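Local coordinates for protein C2 toxin component I (Clostridium botulinum, PDB 2J3X) that transfers ADP-ribose from NAD to actin as the enzymatic component of the binary C2 toxin, and probably docks on the toxin's translocation component, at residues I163-V168 / L210-L215; G100-T105 / I147-N152; F312-K317 / R361-R366. The protein carries 2 engineered substitutions. All blocks are in the same frame, centred on the assembly; numbering follows the deposited sequence.

In the fold
Contact 1 and contact 2 belong to one mixed eight-stranded sheet, their centres about 8 Å apart. Strands 162-168 and 98-102 are neighbours there, so the two contacts run on as 206-216, 162-168, 98-102 and 147-150. The backbones of Val-164 and Thr-166 probably bond to those of Val-102 and Gly-100, which joins the two contacts edge to edge. Along the chain contact 2 closes before contact 1 opens. Contact 3 follows later, in the second ADP-ribosyltransferase-like half, its centre about 31 Å from that of contact 1 and 29 Å from that of contact 2. This fits a chain built of two related units. In binary toxins of this family the C-terminal one is generally catalytic.

Contact 1: residues I163-V168 / L210-L215; sequences IVKTRV and LIEGSL
Lys-165 and Glu-212 lie side by side on one face of a parallel strand pair. Only the carbons of the lysine touch the carboxylate: Lys-165 CB is 3.7 Å from Glu-212 OE1. The glutamate chain is bent at its second torsion (chi2 -61°), which turns the carboxylate back over the neighbouring strand. The lysine is fully extended and carries its ammonium past that group. Lys-165 NZ and Glu-212 OE2 stay 4.9 Å apart, and water 2 bridges them. Water 1 donates to Glu-212 OE1 and to Lys-165 O, tying the carboxylate to the backbone. On the same face Leu-210 CD1 rests on Ile-163 CG2 at 3.7 Å. Val-164 and Ile-211 meet on the other face.

Beneath these side chains the parallel ladder is regular. Ile-211 N donates to Ile-163 O, Lys-165 N to Ile-211 O, and Gly-213 N to Lys-165 O at 2.9 Å. The ladder then opens. Thr-166 OG1 takes over, donating to Gly-213 O at 2.7 Å from above the carbonyl plane. Water 4 also donates to Gly-213 O and reaches Arg-167 N weakly. Water 3 accepts from Leu-215 N at 2.8 Å and donates to Arg-167 O. Solvent therefore carries the pairing on where the strands part, and Leu-215 CD2 still meets Val-168 CG1 at 4.1 Å.

The side chain of Arg-167 leads away to a salt bridge with Asp-97. Along its other edge strand 162-168 pairs antiparallel with strand 98-102, through backbone bonds to Val-102, Gly-100 and Ala-98. Strand 206-216 is flanked by strand 191-203, which places this contact within the eight-stranded mixed sheet.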
loop_
_atom_site.group_PDB
_atom_site.type_symbol
_atom_site.label_atom_id
_atom_site.label_comp_id
_atom_site.label_asym_id
_atom_site.label_seq_id
_atom_site.Cartn_x
_atom_site.Cartn_y
_atom_site.Cartn_z
ATOM N N ILE A 163 -0.104 -19.949 -1.428
ATOM C CA ILE A 163 -1.561 -19.879 -1.154
ATOM C C ILE A 163 -1.633 -19.095 0.145
ATOM O O ILE A 163 -0.934 -19.416 1.075
ATOM C CB ILE A 163 -2.191 -21.286 -0.977
ATOM C CG1 ILE A 163 -2.176 -22.092 -2.292
ATOM C CG2 ILE A 163 -3.660 -21.187 -0.555
ATOM C CD1 ILE A 163 -2.341 -23.561 -2.002
ATOM N N VAL A 164 -2.463 -18.043 0.201
ATOM C CA VAL A 164 -2.629 -17.297 1.403
ATOM C C VAL A 164 -4.025 -17.477 1.947
ATOM O O VAL A 164 -4.974 -17.074 1.301
ATOM C CB VAL A 164 -2.364 -15.770 1.107
ATOM C CG1 VAL A 164 -2.439 -14.936 2.399
ATOM C CG2 VAL A 164 -0.957 -15.616 0.447
ATOM N N LYS A 165 -4.123 -18.110 3.109
ATOM C CA LYS A 165 -5.435 -18.451 3.743
ATOM C C LYS A 165 -5.640 -17.488 4.919
ATOM O O LYS A 165 -4.681 -17.183 5.642
ATOM C CB LYS A 165 -5.374 -19.891 4.268
ATOM C CG LYS A 165 -6.689 -20.424 4.798
ATOM C CD LYS A 165 -6.541 -21.912 5.184
ATOM C CE LYS A 165 -7.811 -22.439 5.712
ATOM N NZ LYS A 165 -7.515 -23.905 6.026
ATOM N N THR A 166 -6.845 -16.958 5.059
ATOM C CA THR A 166 -7.136 -16.021 6.113
ATOM C C THR A 166 -8.570 -16.221 6.594
ATOM O O THR A 166 -9.319 -16.986 6.023
ATOM C CB THR A 166 -6.905 -14.544 5.671
ATOM O OG1 THR A 166 -6.919 -13.700 6.833
ATOM C CG2 THR A 166 -7.986 -14.080 4.704
ATOM N N ARG A 167 -8.921 -15.529 7.656
ATOM C CA ARG A 167 -10.292 -15.498 8.203
ATOM C C ARG A 167 -10.771 -14.047 8.203
ATOM O O ARG A 167 -10.117 -13.168 8.794
ATOM C CB ARG A 167 -10.209 -16.048 9.625
ATOM C CG ARG A 167 -11.499 -15.998 10.457
ATOM C CD ARG A 167 -11.244 -16.801 11.717
ATOM N NE ARG A 167 -12.507 -17.153 12.364
ATOM C CZ ARG A 167 -12.918 -18.375 12.712
ATOM N NH1 ARG A 167 -12.171 -19.473 12.510
ATOM N NH2 ARG A 167 -14.105 -18.491 13.282
ATOM N N VAL A 168 -11.906 -13.779 7.567
ATOM C CA VAL A 168 -12.485 -12.463 7.576
ATOM C C VAL A 168 -13.491 -12.408 8.734
ATOM O O VAL A 168 -14.384 -13.263 8.813
ATOM C CB VAL A 168 -13.265 -12.202 6.278
ATOM C CG1 VAL A 168 -13.833 -10.761 6.273
ATOM C CG2 VAL A 168 -12.367 -12.511 5.062
ATOM N N LEU A 210 1.901 -22.742 1.903
ATOM C CA LEU A 210 0.589 -22.335 2.436
ATOM C C LEU A 210 0.899 -21.376 3.570
ATOM O O LEU A 210 1.553 -21.725 4.560
ATOM C CB LEU A 210 -0.173 -23.557 2.959
ATOM C CG LEU A 210 -1.511 -23.268 3.657
ATOM C CD1 LEU A 210 -2.546 -22.636 2.663
ATOM C CD2 LEU A 210 -2.007 -24.634 4.250
ATOM N N ILE A 211 0.400 -20.164 3.409
ATOM C CA ILE A 211 0.637 -19.092 4.362
ATOM C C ILE A 211 -0.658 -18.819 5.074
ATOM O O ILE A 211 -1.699 -18.600 4.421
ATOM C CB ILE A 211 1.098 -17.806 3.634
ATOM C CG1 ILE A 211 2.418 -18.051 2.892
ATOM C CG2 ILE A 211 1.124 -16.584 4.636
ATOM C CD1 ILE A 211 2.669 -17.027 1.778
ATOM N N GLU A 212 -0.617 -18.832 6.404
ATOM C CA GLU A 212 -1.760 -18.342 7.199
ATOM C C GLU A 212 -1.509 -16.864 7.480
ATOM O O GLU A 212 -0.494 -16.492 8.078
ATOM C CB GLU A 212 -1.831 -19.057 8.553
ATOM C CG GLU A 212 -1.924 -20.565 8.478
ATOM C CD GLU A 212 -3.178 -21.079 7.750
ATOM O OE1 GLU A 212 -4.226 -20.368 7.738
ATOM O OE2 GLU A 212 -3.092 -22.219 7.211
ATOM N N GLY A 213 -2.426 -16.023 7.029
ATOM C CA GLY A 213 -2.275 -14.561 7.244
ATOM C C GLY A 213 -3.408 -13.960 8.020
ATOM O O GLY A 213 -4.554 -14.454 7.952
ATOM N N SER A 214 -3.125 -12.868 8.726
ATOM C CA SER A 214 -4.193 -12.137 9.422
ATOM C C SER A 214 -4.578 -10.970 8.580
ATOM O O SER A 214 -3.717 -10.263 8.087
ATOM C CB SER A 214 -3.735 -11.522 10.783
ATOM O OG SER A 214 -3.342 -12.552 11.632
ATOM N N LEU A 215 -5.873 -10.754 8.432
ATOM C CA LEU A 215 -6.359 -9.601 7.704
ATOM C C LEU A 215 -6.249 -8.396 8.615
ATOM O O LEU A 215 -6.748 -8.447 9.754
ATOM C CB LEU A 215 -7.829 -9.836 7.334
ATOM C CG LEU A 215 -8.462 -8.961 6.279
ATOM C CD1 LEU A 215 -7.838 -9.270 4.931
ATOM C CD2 LEU A 215 -9.997 -9.277 6.281
HETATM O O HOH W 1 -5.401 -18.179 8.542
HETATM O O HOH W 2 -5.310 -24.143 7.666
HETATM O O HOH W 3 -7.685 -12.471 9.804
HETATM O O HOH W 4 -6.609 -15.496 9.668
#

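Contact 2: residues G100-T105 / I147-N152; sequences GYVNFT and ISLGLN. With SO4 (sulfate ion), chain P.
Asn-103 uses its side chain to do the work of a backbone carbonyl toward Ser-148. Ser-148 N donates to Asn-103 OD1 at 2.9 Å. The bond is straight at the hydrogen (172°), but the donor stands 51° out of the amide plane. CG of Asn-103 sits between its backbone N and carbonyl carbon (chi1 58°), and this brings the amide across to the other strand. The return bond, from Asn-103 N to Ser-148 O, is weak. Asn-103 centres an inverse gamma turn, closed by Phe-104 N on Val-102 O at 2.9 Å. The turn carries the chain out of the strand, and Asn-103 O is bonded by Lys-143.

Asn-103 ND2 makes a weak bond to O3 of a sulfate ion, which Lys-50 and Thr-51 also hold. Lys-50 bonds the hydroxyl of Ser-148 as well. The sulfate probably comes from the crystallisation liquor.

Before the turn, strands 98-102 and 147-150 run antiparallel near the middle of the eight-stranded sheet. Tyr-101 and Gly-150 form a hydrogen-bonded pair: Tyr-101 N donates to Gly-150 O at 2.9 Å, and Gly-150 N to Tyr-101 O at 2.8 Å. Val-102 and Leu-149 form the next, non-hydrogen-bonded pair. On their face Val-102 CG1 touches both Leu-149 CD1 and Ile-147 CD1, each at 3.8 Å. Ile-147 CD1 goes on to CE1 of Phe-104.

Packing is tight at Gly-100. Leu-149 CD1 lies 3.3 Å from Gly-100 C. On the other face the Tyr-101 ring turns an edge to the backbone of Asn-152, with CE2 3.7 Å from Asn-152 O. The hydroxyl of Tyr-101 is bonded by Asp-153.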
loop_
_atom_site.group_PDB
_atom_site.type_symbol
_atom_site.label_atom_id
_atom_site.label_comp_id
_atom_site.label_asym_id
_atom_site.label_seq_id
_atom_site.Cartn_x
_atom_site.Cartn_y
_atom_site.Cartn_z
ATOM N N GLY A 100 -11.065 -18.453 3.762
ATOM C CA GLY A 100 -10.821 -18.732 2.352
ATOM C C GLY A 100 -9.451 -18.176 1.973
ATOM O O GLY A 100 -8.619 -17.950 2.838
ATOM N N TYR A 101 -9.220 -18.008 0.684
ATOM C CA TYR A 101 -7.876 -17.764 0.165
ATOM C C TYR A 101 -7.863 -16.380 -0.445
ATOM O O TYR A 101 -8.663 -16.095 -1.376
ATOM C CB TYR A 101 -7.563 -18.757 -0.922
ATOM C CG TYR A 101 -7.598 -20.186 -0.478
ATOM C CD1 TYR A 101 -6.769 -20.628 0.565
ATOM C CD2 TYR A 101 -8.479 -21.109 -1.093
ATOM C CE1 TYR A 101 -6.774 -22.005 0.953
ATOM C CE2 TYR A 101 -8.508 -22.486 -0.674
ATOM C CZ TYR A 101 -7.665 -22.904 0.333
ATOM O OH TYR A 101 -7.653 -24.232 0.767
ATOM N N VAL A 102 -6.983 -15.514 0.040
ATOM C CA VAL A 102 -6.941 -14.170 -0.542
ATOM C C VAL A 102 -6.053 -14.084 -1.785
ATOM O O VAL A 102 -5.093 -14.829 -1.934
ATOM C CB VAL A 102 -6.540 -13.078 0.507
ATOM C CG1 VAL A 102 -7.709 -12.791 1.455
ATOM C CG2 VAL A 102 -5.338 -13.496 1.351
ATOM N N ASN A 103 -6.387 -13.179 -2.695
ATOM C CA ASN A 103 -5.650 -13.117 -3.966
ATOM C C ASN A 103 -4.325 -12.342 -3.832
ATOM O O ASN A 103 -4.254 -11.164 -4.246
ATOM C CB ASN A 103 -6.546 -12.607 -5.082
ATOM C CG ASN A 103 -7.157 -11.222 -4.819
ATOM O OD1 ASN A 103 -7.443 -10.788 -3.671
ATOM N ND2 ASN A 103 -7.431 -10.535 -5.920
ATOM N N PHE A 104 -3.311 -12.955 -3.196
ATOM C CA PHE A 104 -1.916 -12.400 -3.201
ATOM C C PHE A 104 -1.030 -13.347 -3.967
ATOM O O PHE A 104 -1.006 -14.557 -3.637
ATOM C CB PHE A 104 -1.302 -12.224 -1.812
ATOM C CG PHE A 104 -1.752 -11.014 -1.107
ATOM C CD1 PHE A 104 -2.983 -11.000 -0.410
ATOM C CD2 PHE A 104 -0.918 -9.907 -1.040
ATOM C CE1 PHE A 104 -3.391 -9.858 0.268
ATOM C CE2 PHE A 104 -1.343 -8.753 -0.414
ATOM C CZ PHE A 104 -2.563 -8.720 0.252
ATOM N N THR A 105 -0.287 -12.824 -4.949
ATOM C CA THR A 105 0.788 -13.583 -5.613
ATOM C C THR A 105 2.105 -13.402 -4.894
ATOM O O THR A 105 2.221 -12.489 -4.039
ATOM C CB THR A 105 0.993 -13.069 -7.069
ATOM O OG1 THR A 105 1.365 -11.701 -6.993
ATOM C CG2 THR A 105 -0.316 -13.179 -7.847
ATOM N N ILE A 147 -10.205 -6.742 -2.402
ATOM C CA ILE A 147 -9.566 -8.026 -2.160
ATOM C C ILE A 147 -10.622 -9.116 -2.365
ATOM O O ILE A 147 -11.826 -8.894 -2.095
ATOM C CB ILE A 147 -8.893 -8.015 -0.758
ATOM C CG1 ILE A 147 -7.924 -9.169 -0.558
ATOM C CG2 ILE A 147 -9.946 -7.938 0.351
ATOM C CD1 ILE A 147 -7.204 -9.110 0.820
ATOM N N SER A 148 -10.213 -10.243 -2.951
ATOM C CA SER A 148 -11.146 -11.344 -3.228
ATOM C C SER A 148 -10.808 -12.476 -2.288
ATOM O O SER A 148 -9.635 -12.715 -2.029
ATOM C CB SER A 148 -10.973 -11.828 -4.654
ATOM O OG SER A 148 -11.355 -10.817 -5.597
ATOM N N LEU A 149 -11.813 -13.162 -1.753
ATOM C CA LEU A 149 -11.567 -14.310 -0.877
ATOM C C LEU A 149 -12.160 -15.544 -1.550
ATOM O O LEU A 149 -13.406 -15.687 -1.560
ATOM C CB LEU A 149 -12.233 -14.097 0.476
ATOM C CG LEU A 149 -11.923 -15.218 1.484
ATOM C CD1 LEU A 149 -10.586 -15.064 2.270
ATOM C CD2 LEU A 149 -13.091 -15.352 2.523
ATOM N N GLY A 150 -11.319 -16.378 -2.160
ATOM C CA GLY A 150 -11.797 -17.607 -2.854
ATOM C C GLY A 150 -12.265 -18.608 -1.804
ATOM O O GLY A 150 -11.616 -18.780 -0.786
ATOM N N LEU A 151 -13.419 -19.240 -2.041
ATOM C CA LEU A 151 -14.033 -20.018 -0.976
ATOM C C LEU A 151 -13.690 -21.487 -0.990
ATOM O O LEU A 151 -13.944 -22.177 0.003
ATOM C CB LEU A 151 -15.572 -19.872 -0.984
ATOM C CG LEU A 151 -15.976 -18.423 -0.680
ATOM C CD1 LEU A 151 -17.504 -18.301 -0.722
ATOM C CD2 LEU A 151 -15.427 -17.939 0.645
ATOM N N ASN A 152 -13.100 -21.977 -2.078
ATOM C CA ASN A 152 -12.675 -23.375 -2.068
ATOM C C ASN A 152 -11.450 -23.593 -2.949
ATOM O O ASN A 152 -10.925 -22.611 -3.534
ATOM C CB ASN A 152 -13.828 -24.346 -2.444
ATOM C CG ASN A 152 -14.326 -24.157 -3.871
ATOM O OD1 ASN A 152 -13.562 -23.770 -4.757
ATOM N ND2 ASN A 152 -15.627 -24.410 -4.104
HETATM S S SO4 P . -7.601 -9.259 -10.326
HETATM O O1 SO4 P . -8.963 -9.762 -10.545
HETATM O O2 SO4 P . -7.572 -7.806 -10.087
HETATM O O3 SO4 P . -7.000 -9.912 -9.159
HETATM O O4 SO4 P . -6.852 -9.478 -11.569
#

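Contact 3: residues F312-K317 / R361-R366; sequences FSFDKK and RRFIFR. Engineered in segment 361-366: Arg-361 (natural residue Ser).
The ST turn at Ser-313, which leads into the small hairpin of strands 315-318 and 321-324, meets Arg-362 and Phe-363 at the start of strand 363-369. Ser-313 OG accepts from Asp-315 N at 3.0 Å and closes the turn. Arg-362 reaches across with its chain extended from CG to NE. Its CD comes within 3.2 Å of Phe-312 O. The same carbonyl oxygen lies over one face of the guanidinium, and its approach to NE is too poorly angled for a hydrogen bond. Ser-313 CB and OG lie near the NE and NH2 end.

Beside the arginine, three phenylalanines pack together. Phe-312 sets CE1 over the centre of the Phe-314 ring, 3.5 Å above its plane. Phe-314 and Phe-363 cross obliquely, their planes at 56°, with Phe-314 CE2 3.6 Å from Phe-363 CE2. Phe-312 CD1 touches Phe-363 CZ at 3.8 Å. Phe-306 and Phe-332 extend this aromatic cluster, and helix 326-336 touches Phe-312 and Phe-314.

Water 5 sits at the edge of the guanidinium. It accepts from Arg-362 NE and from Phe-314 N, each at 3.0 Å, and donates to Asp-315 OD2. Asp-315 OD1 is hydrogen-bonded to Thr-417 of strand 414-426. The carboxylate and the arginine are thus linked through solvent, and the overlying carbonyl probably adds a favourable charge-dipole term.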
loop_
_atom_site.group_PDB
_atom_site.type_symbol
_atom_site.label_atom_id
_atom_site.label_comp_id
_atom_site.label_asym_id
_atom_site.label_seq_id
_atom_site.Cartn_x
_atom_site.Cartn_y
_atom_site.Cartn_z
ATOM N N PHE A 312 14.016 9.543 -15.692
ATOM C CA PHE A 312 13.842 8.137 -15.979
ATOM C C PHE A 312 12.359 7.845 -16.153
ATOM O O PHE A 312 11.561 8.240 -15.294
ATOM C CB PHE A 312 14.376 7.293 -14.804
ATOM C CG PHE A 312 14.208 5.809 -15.034
ATOM C CD1 PHE A 312 12.990 5.162 -14.702
ATOM C CD2 PHE A 312 15.233 5.071 -15.602
ATOM C CE1 PHE A 312 12.817 3.808 -14.961
ATOM C CE2 PHE A 312 15.086 3.730 -15.842
ATOM C CZ PHE A 312 13.874 3.079 -15.539
ATOM N N SER A 313 11.985 7.111 -17.190
ATOM C CA SER A 313 10.551 6.800 -17.373
ATOM C C SER A 313 10.322 5.320 -17.497
ATOM O O SER A 313 11.127 4.602 -18.150
ATOM C CB SER A 313 10.017 7.481 -18.653
ATOM O OG SER A 313 8.673 7.097 -18.945
ATOM N N PHE A 314 9.165 4.876 -16.973
ATOM C CA PHE A 314 8.720 3.499 -17.145
ATOM C C PHE A 314 7.767 3.268 -18.307
ATOM O O PHE A 314 7.240 2.148 -18.485
ATOM C CB PHE A 314 8.017 3.050 -15.828
ATOM C CG PHE A 314 8.946 2.813 -14.670
ATOM C CD1 PHE A 314 9.783 1.672 -14.638
ATOM C CD2 PHE A 314 8.951 3.691 -13.597
ATOM C CE1 PHE A 314 10.626 1.419 -13.551
ATOM C CE2 PHE A 314 9.793 3.445 -12.497
ATOM C CZ PHE A 314 10.616 2.264 -12.484
ATOM N N ASP A 315 7.491 4.322 -19.079
ATOM C CA ASP A 315 6.549 4.203 -20.178
ATOM C C ASP A 315 7.255 4.157 -21.519
ATOM O O ASP A 315 8.292 4.812 -21.671
ATOM C CB ASP A 315 5.638 5.413 -20.146
ATOM C CG ASP A 315 4.649 5.331 -18.975
ATOM O OD1 ASP A 315 3.867 4.359 -18.979
ATOM O OD2 ASP A 315 4.739 6.178 -18.082
ATOM N N LYS A 316 6.639 3.439 -22.457
ATOM C CA LYS A 316 7.127 3.383 -23.846
ATOM C C LYS A 316 5.925 3.578 -24.792
ATOM O O LYS A 316 4.760 3.486 -24.368
ATOM C CB LYS A 316 7.848 2.053 -24.103
ATOM C CG LYS A 316 6.941 0.840 -24.004
ATOM C CD LYS A 316 7.639 -0.514 -24.243
ATOM C CE LYS A 316 6.560 -1.619 -24.378
ATOM N NZ LYS A 316 7.067 -2.985 -24.845
ATOM N N LYS A 317 6.216 3.889 -26.052
ATOM C CA LYS A 317 5.180 3.979 -27.114
ATOM C C LYS A 317 5.042 2.690 -27.911
ATOM O O LYS A 317 6.035 2.121 -28.351
ATOM C CB LYS A 317 5.498 5.095 -28.094
ATOM C CG LYS A 317 5.710 6.452 -27.462
ATOM C CD LYS A 317 5.461 7.585 -28.456
ATOM C CE LYS A 317 3.988 7.840 -28.660
ATOM N NZ LYS A 317 3.739 9.277 -28.950
ATOM N N ARG A 361 6.195 12.922 -10.253
ATOM C CA ARG A 361 7.346 12.160 -9.757
ATOM C C ARG A 361 6.926 10.694 -9.650
ATOM O O ARG A 361 5.906 10.394 -9.005
ATOM C CB ARG A 361 7.762 12.687 -8.395
ATOM C CG ARG A 361 8.246 14.161 -8.494
ATOM C CD ARG A 361 8.839 14.498 -7.184
ATOM N NE ARG A 361 9.316 15.875 -7.116
ATOM C CZ ARG A 361 9.860 16.396 -6.020
ATOM N NH1 ARG A 361 9.986 15.645 -4.932
ATOM N NH2 ARG A 361 10.259 17.667 -6.013
ATOM N N ARG A 362 7.694 9.799 -10.283
ATOM C CA ARG A 362 7.266 8.379 -10.493
ATOM C C ARG A 362 7.550 7.469 -9.297
ATOM O O ARG A 362 7.052 6.330 -9.250
ATOM C CB ARG A 362 8.026 7.826 -11.734
ATOM C CG ARG A 362 7.638 8.558 -13.016
ATOM C CD ARG A 362 8.619 8.166 -14.126
ATOM N NE ARG A 362 8.205 8.756 -15.416
ATOM C CZ ARG A 362 8.473 10.000 -15.804
ATOM N NH1 ARG A 362 9.139 10.841 -15.040
ATOM N NH2 ARG A 362 8.074 10.389 -16.991
ATOM N N PHE A 363 8.392 7.919 -8.369
ATOM C CA PHE A 363 8.862 6.990 -7.316
ATOM C C PHE A 363 8.180 7.385 -5.996
ATOM O O PHE A 363 8.552 8.363 -5.360
ATOM C CB PHE A 363 10.400 6.979 -7.224
ATOM C CG PHE A 363 11.057 6.580 -8.536
ATOM C CD1 PHE A 363 11.341 7.554 -9.519
ATOM C CD2 PHE A 363 11.348 5.256 -8.800
ATOM C CE1 PHE A 363 11.925 7.210 -10.752
ATOM C CE2 PHE A 363 11.952 4.864 -10.052
ATOM C CZ PHE A 363 12.252 5.874 -11.045
ATOM N N ILE A 364 7.146 6.622 -5.627
ATOM C CA ILE A 364 6.291 7.029 -4.512
ATOM C C ILE A 364 6.698 6.206 -3.295
ATOM O O ILE A 364 6.352 5.054 -3.220
ATOM C CB ILE A 364 4.824 6.724 -4.827
ATOM C CG1 ILE A 364 4.357 7.333 -6.167
ATOM C CG2 ILE A 364 3.921 7.127 -3.614
ATOM C CD1 ILE A 364 3.181 6.536 -6.841
ATOM N N PHE A 365 7.408 6.804 -2.346
ATOM C CA PHE A 365 7.738 6.098 -1.111
ATOM C C PHE A 365 6.520 6.080 -0.226
ATOM O O PHE A 365 5.970 7.139 0.085
ATOM C CB PHE A 365 8.886 6.688 -0.351
ATOM C CG PHE A 365 10.228 6.283 -0.923
ATOM C CD1 PHE A 365 10.814 5.083 -0.568
ATOM C CD2 PHE A 365 10.848 7.098 -1.859
ATOM C CE1 PHE A 365 12.082 4.707 -1.095
ATOM C CE2 PHE A 365 12.114 6.719 -2.393
ATOM C CZ PHE A 365 12.703 5.512 -2.002
ATOM N N ARG A 366 6.082 4.856 0.086
ATOM C CA ARG A 366 4.932 4.634 0.988
ATOM C C ARG A 366 5.617 4.174 2.288
ATOM O O ARG A 366 5.934 3.004 2.477
ATOM C CB ARG A 366 3.985 3.590 0.326
ATOM C CG ARG A 366 2.769 3.258 1.280
ATOM C CD ARG A 366 1.707 2.496 0.547
ATOM N NE ARG A 366 0.624 2.152 1.485
ATOM C CZ ARG A 366 0.436 0.936 2.021
ATOM N NH1 ARG A 366 1.236 -0.081 1.677
ATOM N NH2 ARG A 366 -0.604 0.746 2.890
HETATM O O HOH W 5 6.668 6.309 -16.160
#